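Local atomic coordinates of bartonella effector protein (Bep) substrate of VirB T4SS (Bartonella sp. AR 15-3, PDB entry 4M16), a protein that probably transfers AMP from ATP to tyrosine or threonine side chains of target proteins through its N-terminal Fic domain. Residues T142-S147 against M207-F211. Numbering follows the deposited sequence. Where two conformers were deposited one is given.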
ATOM      1  N   THR A 142      -5.630  13.023   4.437  1.00 14.27           N
ATOM      2  CA  THR A 142      -5.467  11.665   3.908  0.50 14.12           C
ATOM      3  C   THR A 142      -4.925  11.651   2.494  1.00 14.46           C
ATOM      4  O   THR A 142      -4.103  10.798   2.169  1.00 14.89           O
ATOM      5  CB  THR A 142      -6.717  10.744   3.978  0.50 13.95           C
ATOM      6  OG1 THR A 142      -7.862  11.355   3.384  0.50 13.93           O
ATOM      7  CG2 THR A 142      -6.995  10.303   5.446  0.50 14.00           C
ATOM      8  N   VAL A 143      -5.349  12.564   1.649  1.00 14.92           N
ATOM      9  CA  VAL A 143      -4.787  12.648   0.290  1.00 15.27           C
ATOM     10  C   VAL A 143      -3.268  12.801   0.321  1.00 15.42           C
ATOM     11  O   VAL A 143      -2.530  12.024  -0.350  1.00 15.61           O
ATOM     12  CB  VAL A 143      -5.389  13.823  -0.494  1.00 15.78           C
ATOM     13  CG1 VAL A 143      -4.548  14.132  -1.732  1.00 15.97           C
ATOM     14  CG2 VAL A 143      -6.832  13.554  -0.874  1.00 16.87           C
ATOM     15  N   LYS A 144      -2.782  13.717   1.167  1.00 15.78           N
ATOM     16  CA  LYS A 144      -1.336  13.930   1.291  1.00 16.48           C
ATOM     17  C   LYS A 144      -0.571  12.696   1.858  1.00 16.23           C
ATOM     18  O   LYS A 144       0.468  12.264   1.306  1.00 14.57           O
ATOM     19  CB  LYS A 144      -1.028  15.180   2.127  1.00 17.35           C
ATOM     20  CG  LYS A 144      -1.408  16.458   1.412  1.00 19.01           C
ATOM     21  CD  LYS A 144      -1.111  17.742   2.192  1.00 19.75           C
ATOM     22  CE  LYS A 144      -2.021  17.852   3.383  1.00 20.09           C
ATOM     23  NZ  LYS A 144      -2.309  19.274   3.768  1.00 21.98           N
ATOM     24  N   LEU A 145      -1.100  12.151   2.957  1.00 16.11           N
ATOM     25  CA  LEU A 145      -0.519  10.981   3.590  1.00 16.47           C
ATOM     26  C   LEU A 145      -0.560   9.733   2.724  1.00 15.59           C
ATOM     27  O   LEU A 145       0.424   8.966   2.652  1.00 15.48           O
ATOM     28  CB  LEU A 145      -1.193  10.729   4.957  1.00 17.54           C
ATOM     29  CG  LEU A 145      -0.601  11.476   6.146  1.00 19.57           C
ATOM     30  CD1 LEU A 145      -1.575  11.299   7.307  1.00 20.73           C
ATOM     31  CD2 LEU A 145       0.807  10.989   6.547  1.00 19.46           C
ATOM     32  N   PHE A 146      -1.695   9.525   2.059  1.00 14.74           N
ATOM     33  CA  PHE A 146      -1.816   8.428   1.091  1.00 15.20           C
ATOM     34  C   PHE A 146      -0.877   8.522  -0.137  1.00 15.26           C
ATOM     35  O   PHE A 146      -0.158   7.539  -0.428  1.00 13.86           O
ATOM     36  CB  PHE A 146      -3.278   8.227   0.668  1.00 15.58           C
ATOM     37  CG  PHE A 146      -3.481   6.991  -0.177  1.00 15.52           C
ATOM     38  CD1 PHE A 146      -3.274   7.046  -1.540  1.00 16.01           C
ATOM     39  CD2 PHE A 146      -3.891   5.815   0.382  1.00 15.97           C
ATOM     40  CE1 PHE A 146      -3.419   5.930  -2.307  1.00 16.90           C
ATOM     41  CE2 PHE A 146      -4.035   4.668  -0.394  1.00 16.09           C
ATOM     42  CZ  PHE A 146      -3.843   4.734  -1.744  1.00 16.66           C
ATOM     43  N   SER A 147      -0.752   9.706  -0.719  1.00 15.79           N
ATOM     44  CA  SER A 147       0.246   9.917  -1.780  1.00 16.65           C
ATOM     45  C   SER A 147       1.663   9.651  -1.267  1.00 15.72           C
ATOM     46  O   SER A 147       2.498   9.094  -1.978  1.00 16.13           O
ATOM     47  CB  SER A 147       0.217  11.322  -2.333  1.00 18.35           C
ATOM     48  OG  SER A 147      -1.044  11.596  -2.905  1.00 20.31           O
ATOM     49  N   MET A 207      -5.346  12.756  -6.799  1.00 24.21           N
ATOM     50  CA  MET A 207      -5.682  11.915  -5.662  1.00 21.71           C
ATOM     51  C   MET A 207      -6.917  12.416  -4.893  1.00 21.74           C
ATOM     52  O   MET A 207      -7.699  11.604  -4.367  1.00 21.95           O
ATOM     53  CB  MET A 207      -4.434  11.868  -4.782  1.00 22.16           C
ATOM     54  CG  MET A 207      -4.470  10.888  -3.624  1.00 21.72           C
ATOM     55  SD  MET A 207      -4.666   9.209  -4.167  1.00 22.79           S
ATOM     56  CE  MET A 207      -3.055   8.832  -4.858  1.00 20.99           C
ATOM     57  N   LYS A 208      -7.130  13.725  -4.842  1.00 21.75           N
ATOM     58  CA  LYS A 208      -8.317  14.269  -4.163  1.00 23.77           C
ATOM     59  C   LYS A 208      -9.639  13.774  -4.784  1.00 23.99           C
ATOM     60  O   LYS A 208     -10.582  13.473  -4.049  1.00 24.12           O
ATOM     61  CB  LYS A 208      -8.313  15.771  -4.179  1.00 24.88           C
ATOM     62  CG  LYS A 208      -9.454  16.382  -3.356  1.00 27.42           C
ATOM     63  CD  LYS A 208      -9.277  17.878  -3.225  1.00 30.14           C
ATOM     64  CE  LYS A 208     -10.462  18.530  -2.544  1.00 32.74           C
ATOM     65  NZ  LYS A 208     -10.186  19.960  -2.360  1.00 35.62           N
ATOM     66  N   SER A 209      -9.711  13.694  -6.116  1.00 24.92           N
ATOM     67  CA  SER A 209     -10.937  13.201  -6.799  1.00 26.86           C
ATOM     68  C   SER A 209     -11.230  11.788  -6.370  1.00 25.65           C
ATOM     69  O   SER A 209     -12.377  11.455  -6.056  1.00 26.71           O
ATOM     70  CB  SER A 209     -10.825  13.180  -8.327  1.00 29.19           C
ATOM     71  OG  SER A 209     -10.065  14.274  -8.758  1.00 33.34           O
ATOM     72  N   LEU A 210     -10.182  10.976  -6.304  1.00 24.63           N
ATOM     73  CA  LEU A 210     -10.348   9.578  -5.828  1.00 24.03           C
ATOM     74  C   LEU A 210     -10.890   9.554  -4.421  1.00 23.25           C
ATOM     75  O   LEU A 210     -11.829   8.829  -4.121  1.00 23.82           O
ATOM     76  CB  LEU A 210      -9.056   8.792  -5.898  1.00 22.43           C
ATOM     77  CG  LEU A 210      -9.131   7.362  -5.289  1.00 22.26           C
ATOM     78  CD1 LEU A 210     -10.004   6.470  -6.173  1.00 23.53           C
ATOM     79  CD2 LEU A 210      -7.773   6.707  -5.088  1.00 21.83           C
ATOM     80  N   PHE A 211     -10.284  10.346  -3.539  1.00 22.66           N
ATOM     81  CA  PHE A 211     -10.712  10.370  -2.141  1.00 21.95           C
ATOM     82  C   PHE A 211     -12.153  10.871  -1.952  1.00 22.62           C
ATOM     83  O   PHE A 211     -12.895  10.358  -1.089  1.00 23.09           O
ATOM     84  CB  PHE A 211      -9.667  11.055  -1.240  1.00 21.55           C
ATOM     85  CG  PHE A 211      -8.621  10.082  -0.764  1.00 21.45           C
ATOM     86  CD1 PHE A 211      -7.656   9.614  -1.617  1.00 21.27           C
ATOM     87  CD2 PHE A 211      -8.711   9.517   0.481  1.00 22.93           C
ATOM     88  CE1 PHE A 211      -6.751   8.644  -1.217  1.00 21.98           C
ATOM     89  CE2 PHE A 211      -7.806   8.563   0.892  1.00 24.15           C
ATOM     90  CZ  PHE A 211      -6.803   8.134   0.060  1.00 22.68           C
TER
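Phe-211 and Phe-146 illustrate how two steeply crossed helices can be joined through their aromatic side chains. The edge of the Phe-211 ring is turned to the face of Phe-146 in a T-shaped pair, with centroids 5.2 Å apart and planes at 63°. Phe-211 CZ comes in low, near the root of its partner's ring, 3.5 Å from Phe-146 CG and nearly as close to CB. Sulfur supplies the second kind of contact. Met-207 bends at both chi2 and chi3, which carries SD and CE to the CD1-CE1 side of Phe-146; Met-207 SD lies 3.7 Å from Phe-146 CD1 in an oblique Met-aromatic approach. Phe-146 thus meets both residues, one helical turn apart on the other helix.

The segments belong to helices 135-152 and 200-214, whose local axes approach to 9.7 Å at 115°. The first lies within the Fic/DOC family region of a domain whose regular structure is almost all helix, and the second, nearer the C-terminal end of this construct, packs across it. Phe-167 and Phe-180 also meet the ring of Phe-146, extending the aromatic cluster.

Aliphatic contacts fill the centre, where Val-143 divides its two methyls. Val-143 CG1, anti to the backbone N (chi1 165°), packs 3.8 Å from Met-207 CG, while Val-143 CG2 sits 3.7 Å from Lys-208 CA and also touches Phe-211 CB. The lysine's extended chain then leads its amine away from the interface.

Two hydroxyls border this apolar patch while bonding to their own helix. Ser-147 OG donates to Val-143 O over 3.0 Å, on the opposite face of the carbonyl plane from Ser-147 N, and still touches Met-207 CG. Thr-142 OG1, hydrogen-bonded to Phe-138 O, rests obliquely 3.5 Å from Phe-211 CD2.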